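Local coordinates for protein probable TonB-dependent siderophore receptor PirA (PDB 5FR8) that probably takes iron-chelating siderophores, possibly ferric enterobactin, from the environment and starts their TonB-dependent import across the outer membrane, at residues Asp593-Asn599 with Asn624-Asp630; Asn638-Tyr644 with Tyr678-Asn684. All coordinates share one frame; numbering follows the deposited sequence.

Contact 1: Asp593-Asn599 with Asn624-Asp630; sequences DIRWTNN and NSIFDYD. With C8E ((hydroxyethyloxy)tri(ethyloxy)octane), chain C.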
# COMPACT_ATOMS: atom_id res chain seq x y z
N ASP A 593 -1.55 34.02 9.61
CA ASP A 593 -2.84 33.78 8.94
C ASP A 593 -2.67 33.18 7.55
O ASP A 593 -3.48 32.37 7.13
CB ASP A 593 -3.67 35.07 8.80
CG ASP A 593 -4.21 35.61 10.14
OD1 ASP A 593 -4.23 34.88 11.16
OD2 ASP A 593 -4.64 36.78 10.16
N ILE A 594 -1.61 33.59 6.85
CA ILE A 594 -1.27 33.05 5.53
C ILE A 594 -0.15 32.00 5.64
O ILE A 594 0.88 32.26 6.26
CB ILE A 594 -0.70 34.14 4.58
CG1 ILE A 594 -1.70 35.30 4.31
CG2 ILE A 594 -0.24 33.50 3.28
CD1 ILE A 594 -2.77 34.98 3.29
N ARG A 595 -0.33 30.84 5.00
CA ARG A 595 0.68 29.78 5.05
C ARG A 595 0.79 28.95 3.78
O ARG A 595 -0.19 28.77 3.05
CB ARG A 595 0.37 28.82 6.17
CG ARG A 595 0.37 29.44 7.55
CD ARG A 595 -0.14 28.43 8.57
NE ARG A 595 -1.40 27.80 8.18
CZ ARG A 595 -2.59 28.40 8.18
NH1 ARG A 595 -2.71 29.68 8.53
NH2 ARG A 595 -3.68 27.72 7.83
N TRP A 596 2.00 28.43 3.56
CA TRP A 596 2.34 27.66 2.36
C TRP A 596 3.14 26.40 2.73
O TRP A 596 4.19 26.47 3.36
CB TRP A 596 3.18 28.51 1.38
CG TRP A 596 2.38 29.51 0.50
CD1 TRP A 596 1.58 29.21 -0.58
CD2 TRP A 596 2.37 30.95 0.62
NE1 TRP A 596 1.05 30.37 -1.11
CE2 TRP A 596 1.52 31.45 -0.40
CE3 TRP A 596 2.98 31.86 1.50
CZ2 TRP A 596 1.27 32.82 -0.56
CZ3 TRP A 596 2.73 33.24 1.33
CH2 TRP A 596 1.88 33.69 0.31
N THR A 597 2.66 25.24 2.29
CA THR A 597 3.42 24.01 2.43
C THR A 597 3.67 23.45 1.03
O THR A 597 2.73 23.10 0.33
CB THR A 597 2.69 22.96 3.31
OG1 THR A 597 2.30 23.54 4.55
CG2 THR A 597 3.58 21.74 3.59
N ASN A 598 4.95 23.41 0.63
CA ASN A 598 5.37 22.87 -0.67
C ASN A 598 6.44 21.78 -0.55
O ASN A 598 7.28 21.79 0.36
CB ASN A 598 5.94 23.97 -1.57
CG ASN A 598 4.91 24.99 -2.02
OD1 ASN A 598 3.72 24.88 -1.68
ND2 ASN A 598 5.35 25.99 -2.80
N ASN A 599 6.41 20.85 -1.49
CA ASN A 599 7.50 19.91 -1.67
C ASN A 599 7.73 19.57 -3.14
O ASN A 599 6.91 19.85 -4.03
CB ASN A 599 7.22 18.63 -0.90
CG ASN A 599 6.08 17.83 -1.49
OD1 ASN A 599 6.21 17.25 -2.58
ND2 ASN A 599 4.96 17.77 -0.77
N ASN A 624 4.46 19.59 -5.22
CA ASN A 624 3.20 19.83 -4.54
C ASN A 624 3.20 21.16 -3.82
O ASN A 624 4.23 21.57 -3.25
CB ASN A 624 2.91 18.74 -3.53
CG ASN A 624 2.61 17.41 -4.18
OD1 ASN A 624 1.45 17.09 -4.52
ND2 ASN A 624 3.65 16.61 -4.35
N SER A 625 2.06 21.84 -3.85
CA SER A 625 1.88 23.08 -3.10
C SER A 625 0.54 23.09 -2.43
O SER A 625 -0.48 22.89 -3.08
CB SER A 625 1.95 24.29 -4.02
OG SER A 625 1.49 25.47 -3.37
N ILE A 626 0.55 23.33 -1.13
CA ILE A 626 -0.68 23.64 -0.42
C ILE A 626 -0.65 25.08 0.17
O ILE A 626 0.36 25.52 0.73
CB ILE A 626 -1.00 22.57 0.66
CG1 ILE A 626 -0.85 21.15 0.09
CG2 ILE A 626 -2.42 22.77 1.16
CD1 ILE A 626 0.49 20.46 0.36
N PHE A 627 -1.77 25.79 0.04
CA PHE A 627 -1.90 27.18 0.48
C PHE A 627 -3.10 27.34 1.41
O PHE A 627 -4.21 26.86 1.13
CB PHE A 627 -2.03 28.09 -0.73
CG PHE A 627 -2.52 29.49 -0.43
CD1 PHE A 627 -1.67 30.44 0.11
CD2 PHE A 627 -3.81 29.87 -0.77
CE1 PHE A 627 -2.11 31.74 0.34
CE2 PHE A 627 -4.26 31.16 -0.54
CZ PHE A 627 -3.41 32.10 0.02
N ASP A 628 -2.87 28.03 2.53
CA ASP A 628 -3.91 28.28 3.48
C ASP A 628 -3.95 29.75 3.88
O ASP A 628 -2.92 30.38 4.10
CB ASP A 628 -3.71 27.41 4.71
CG ASP A 628 -4.53 26.15 4.64
OD1 ASP A 628 -5.78 26.23 4.61
OD2 ASP A 628 -3.91 25.07 4.61
N TYR A 629 -5.17 30.27 3.97
CA TYR A 629 -5.42 31.66 4.32
C TYR A 629 -6.68 31.70 5.19
O TYR A 629 -7.79 31.38 4.74
CB TYR A 629 -5.56 32.49 3.03
CG TYR A 629 -5.82 33.97 3.19
CD1 TYR A 629 -5.58 34.63 4.40
CD2 TYR A 629 -6.26 34.73 2.11
CE1 TYR A 629 -5.79 35.99 4.52
CE2 TYR A 629 -6.48 36.09 2.22
CZ TYR A 629 -6.24 36.72 3.42
OH TYR A 629 -6.46 38.08 3.53
N ASP A 630 -6.50 32.05 6.46
CA ASP A 630 -7.62 32.25 7.38
C ASP A 630 -8.07 33.70 7.27
O ASP A 630 -7.40 34.62 7.78
CB ASP A 630 -7.24 31.90 8.83
CG ASP A 630 -6.78 30.43 9.01
OD1 ASP A 630 -7.42 29.48 8.52
OD2 ASP A 630 -5.75 30.23 9.68
C1 C8E C . 12.82 23.49 -1.41
C2 C8E C . 11.73 22.70 -2.15
C3 C8E C . 10.34 23.37 -2.22
C4 C8E C . 9.59 23.14 -3.55
C5 C8E C . 8.54 24.24 -3.84
C6 C8E C . 9.16 25.59 -4.22
C7 C8E C . 8.16 26.58 -4.83
C8 C8E C . 8.10 27.95 -4.10
O9 C8E C . 6.75 28.48 -4.22
C10 C8E C . 6.37 29.29 -3.09
C11 C8E C . 4.97 29.92 -3.28
O12 C8E C . 4.00 28.96 -3.74
C13 C8E C . 2.84 29.57 -4.37
C14 C8E C . 1.69 28.55 -4.52
O15 C8E C . 0.65 28.99 -5.40
C16 C8E C . 0.81 28.63 -6.80
C17 C8E C . 0.62 29.82 -7.79
O18 C8E C . 0.55 29.33 -9.15
C19 C8E C . -0.70 28.65 -9.44
C20 C8E C . -0.71 27.76 -10.71
O21 C8E C . -2.02 27.61 -11.35
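Trp596 and Phe627 run alongside each other from adjacent strands, their rings oblique, with the Phe627 centroid 4.8 Å from that of the indole five-membered ring and the planes 35° apart. CD1 of Phe627 sits over one indole face; C11 of the C8E detergent covers the opposite one. CG2 of Ile594 fills in beside them, 3.9 Å from Phe627 CE1. Next along this face, the Asn598 amide makes two weak bonds: OD1 takes Ser625 OG at 2.9 Å, while ND2 reaches detergent O12 at 3.4 Å. Strands 594-608 and 621-630 are antiparallel neighbours in the wall of the TonB-dependent receptor β-barrel, Arg595, Thr597 and Asn599 exchanging backbone bonds with Asp628, Ile626 and Asn624; the aromatic face carries the detergent, consistent with the membrane side. Arg595, Asn599, Asn624 and Asp628 are on the other face, toward the plug. A bend at chi3 (-50°) turns the Arg595 guanidinium across to strand 621-630, where NH1 forms a salt bridge with Asp630 OD2 at 3.3 Å, meeting it from above the carboxylate plane; Asp628 O lies over a guanidinium face. NH1 also bonds Gly592 O, a second acceptor. Asn624 ND2 donates to Asn599 OD1 at 3.2 Å, the amide planes 46° apart. Farther out, Asn599 ND2 bonds Arg64 O of the plug and Asn624 OD1 bonds Thr642 OG1 on the next strand.

Contact 2: Asn638-Tyr644 with Tyr678-Asn684; sequences NFVFTQY and YSTAGIN. With C8E ((hydroxyethyloxy)tri(ethyloxy)octane), chain C.
Neighbouring antiparallel strands of the outer-membrane β-barrel, 635-648 and 674-687, meet here, joined by a regular ladder in which Asn638, Val640 and Thr642 exchange backbone bonds in both directions with Asn684, Gly682 and Thr680. Tyr644 N adds a nearly straight bond to Tyr678 O at 2.8 Å. On the face holding the two phenylalanines, each has CG opposite the backbone nitrogen across CA-CB (chi1 -178° and 178°), which carries its ring over toward strand 674-687. The Phe639 ring receives Ile683 CG2 at its edge, 3.5 Å from CD1. Ala681 CB likewise lies in the plane of the Phe641 ring, 4.0 Å from CD1, and Ser679 OG approaches CE1 of that ring at 3.5 Å. Over one face of Phe641 stands C20 of the C8E detergent, 3.8 Å from CE1. The other face of the strand pair looks into the barrel. There Tyr644 CD2 sits above the Tyr678 ring, 3.6 Å from its CZ, with the two rings oblique at 57°; Tyr678 OH bonds both Tyr718 OH and Glu720 OE1. Val640 CG1 lies against the backbone of Gly682, and the valine also touches Leu52 and Arg64 of the plug. The Asn638 and Asn684 amides run side by side, OD1 of Asn638 3.3 Å from ND2 of Asn684, and Asn638 ND2 is held by Asp628 OD1. The detergent-bearing face, mainly apolar with Ser679 and Gln643 at one end, is consistent with lipid contact, whereas the inward face holds most of the polar groups, several bound by barrel partners.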
# COMPACT_ATOMS: atom_id res chain seq x y z
N ASN A 638 -8.58 27.72 0.91
CA ASN A 638 -7.49 26.77 0.80
C ASN A 638 -7.22 26.38 -0.65
O ASN A 638 -8.16 26.14 -1.40
CB ASN A 638 -7.85 25.54 1.63
CG ASN A 638 -6.89 24.39 1.42
OD1 ASN A 638 -6.91 23.71 0.38
ND2 ASN A 638 -6.03 24.16 2.41
N PHE A 639 -5.95 26.32 -1.04
CA PHE A 639 -5.56 26.08 -2.45
C PHE A 639 -4.51 25.00 -2.54
O PHE A 639 -3.57 24.98 -1.73
CB PHE A 639 -4.99 27.36 -3.07
CG PHE A 639 -4.61 27.24 -4.53
CD1 PHE A 639 -5.58 27.23 -5.52
CD2 PHE A 639 -3.27 27.19 -4.91
CE1 PHE A 639 -5.23 27.15 -6.86
CE2 PHE A 639 -2.92 27.12 -6.24
CZ PHE A 639 -3.90 27.09 -7.22
N VAL A 640 -4.65 24.11 -3.53
CA VAL A 640 -3.73 22.97 -3.71
C VAL A 640 -3.34 22.90 -5.18
O VAL A 640 -4.15 23.18 -6.07
CB VAL A 640 -4.36 21.61 -3.22
CG1 VAL A 640 -5.54 21.23 -4.11
CG2 VAL A 640 -3.34 20.47 -3.17
N PHE A 641 -2.09 22.54 -5.43
CA PHE A 641 -1.58 22.45 -6.81
C PHE A 641 -0.52 21.37 -6.84
O PHE A 641 0.31 21.25 -5.94
CB PHE A 641 -0.99 23.78 -7.27
CG PHE A 641 -0.40 23.77 -8.66
CD1 PHE A 641 -1.22 23.91 -9.78
CD2 PHE A 641 0.98 23.71 -8.85
CE1 PHE A 641 -0.68 23.94 -11.06
CE2 PHE A 641 1.53 23.75 -10.13
CZ PHE A 641 0.70 23.86 -11.24
N THR A 642 -0.57 20.57 -7.88
CA THR A 642 0.33 19.47 -8.00
C THR A 642 0.77 19.42 -9.44
O THR A 642 -0.03 19.64 -10.34
CB THR A 642 -0.36 18.16 -7.61
OG1 THR A 642 -0.59 18.17 -6.20
CG2 THR A 642 0.50 16.98 -7.97
N GLN A 643 2.04 19.10 -9.64
CA GLN A 643 2.63 19.11 -10.95
C GLN A 643 3.43 17.82 -11.10
O GLN A 643 4.24 17.45 -10.22
CB GLN A 643 3.50 20.36 -11.08
CG GLN A 643 4.42 20.43 -12.29
CD GLN A 643 5.19 21.74 -12.33
OE1 GLN A 643 5.12 22.54 -11.40
NE2 GLN A 643 5.95 21.96 -13.41
N TYR A 644 3.17 17.11 -12.19
CA TYR A 644 3.79 15.83 -12.45
C TYR A 644 4.62 15.94 -13.70
O TYR A 644 4.11 16.31 -14.75
CB TYR A 644 2.73 14.75 -12.74
CG TYR A 644 1.69 14.52 -11.69
CD1 TYR A 644 2.02 14.00 -10.43
CD2 TYR A 644 0.36 14.79 -11.96
CE1 TYR A 644 1.05 13.79 -9.45
CE2 TYR A 644 -0.62 14.58 -11.01
CZ TYR A 644 -0.27 14.09 -9.76
OH TYR A 644 -1.24 13.88 -8.84
N TYR A 678 2.00 17.21 -16.60
CA TYR A 678 0.77 17.97 -16.44
C TYR A 678 0.52 18.36 -14.99
O TYR A 678 1.32 18.06 -14.10
CB TYR A 678 -0.41 17.17 -17.01
CG TYR A 678 -0.77 15.92 -16.24
CD1 TYR A 678 -0.11 14.71 -16.47
CD2 TYR A 678 -1.80 15.94 -15.30
CE1 TYR A 678 -0.47 13.55 -15.77
CE2 TYR A 678 -2.15 14.79 -14.59
CZ TYR A 678 -1.48 13.60 -14.83
OH TYR A 678 -1.85 12.48 -14.14
N SER A 679 -0.59 19.05 -14.76
CA SER A 679 -0.87 19.63 -13.45
C SER A 679 -2.36 19.67 -13.16
O SER A 679 -3.17 19.72 -14.08
CB SER A 679 -0.30 21.05 -13.36
OG SER A 679 -1.21 22.02 -13.89
N THR A 680 -2.72 19.64 -11.89
CA THR A 680 -4.09 19.85 -11.46
C THR A 680 -4.10 20.78 -10.25
O THR A 680 -3.09 20.92 -9.56
CB THR A 680 -4.78 18.53 -11.02
OG1 THR A 680 -4.20 18.07 -9.80
CG2 THR A 680 -4.66 17.45 -12.10
N ALA A 681 -5.24 21.42 -10.01
CA ALA A 681 -5.37 22.32 -8.88
C ALA A 681 -6.74 22.19 -8.21
O ALA A 681 -7.67 21.62 -8.81
CB ALA A 681 -5.16 23.73 -9.36
N GLY A 682 -6.87 22.71 -6.99
CA GLY A 682 -8.18 22.79 -6.33
C GLY A 682 -8.30 23.97 -5.38
O GLY A 682 -7.30 24.44 -4.86
N ILE A 683 -9.53 24.45 -5.16
CA ILE A 683 -9.81 25.43 -4.10
C ILE A 683 -10.94 24.98 -3.18
O ILE A 683 -11.78 24.17 -3.55
CB ILE A 683 -10.22 26.82 -4.63
CG1 ILE A 683 -11.38 26.71 -5.62
CG2 ILE A 683 -9.03 27.54 -5.25
CD1 ILE A 683 -12.06 28.04 -5.88
N ASN A 684 -10.92 25.52 -1.97
CA ASN A 684 -12.01 25.40 -1.01
C ASN A 684 -12.33 26.77 -0.53
O ASN A 684 -11.45 27.62 -0.45
CB ASN A 684 -11.57 24.66 0.25
CG ASN A 684 -11.15 23.25 -0.02
OD1 ASN A 684 -11.80 22.52 -0.75
ND2 ASN A 684 -10.06 22.84 0.58
C1 C8E C . 12.82 23.49 -1.41
C2 C8E C . 11.73 22.70 -2.15
C3 C8E C . 10.34 23.37 -2.22
C4 C8E C . 9.59 23.14 -3.55
C5 C8E C . 8.54 24.24 -3.84
C6 C8E C . 9.16 25.59 -4.22
C7 C8E C . 8.16 26.58 -4.83
C8 C8E C . 8.10 27.95 -4.10
O9 C8E C . 6.75 28.48 -4.22
C10 C8E C . 6.37 29.29 -3.09
C11 C8E C . 4.97 29.92 -3.28
O12 C8E C . 4.00 28.96 -3.74
C13 C8E C . 2.84 29.57 -4.37
C14 C8E C . 1.69 28.55 -4.52
O15 C8E C . 0.65 28.99 -5.40
C16 C8E C . 0.81 28.63 -6.80
C17 C8E C . 0.62 29.82 -7.79
O18 C8E C . 0.55 29.33 -9.15
C19 C8E C . -0.70 28.65 -9.44
C20 C8E C . -0.71 27.76 -10.71
O21 C8E C . -2.02 27.61 -11.35

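Overall arrangement
Contacts 1 and 2 are successive strand pairings in one barrel wall, their centres about 11 Å apart. Strands 621-630 and 635-648, one from each contact, pair directly: Phe627 N lies 2.7 Å from Phe639 O and Ser625 N 2.8 Å from Phe641 O, probable hydrogen bonds. One detergent molecule runs along the outer face of both. Each contact is partly buried, but contact 2 is the deeper, with eight buried residues against four. Both have aromatics outside and paired asparagines inside; contact 1, which begins at Asp593 just before strand 594-608, adds charged groups and a salt bridge, whereas contact 2 has no charged side chain and adds Ala681, Gly682 and a tyrosine pair.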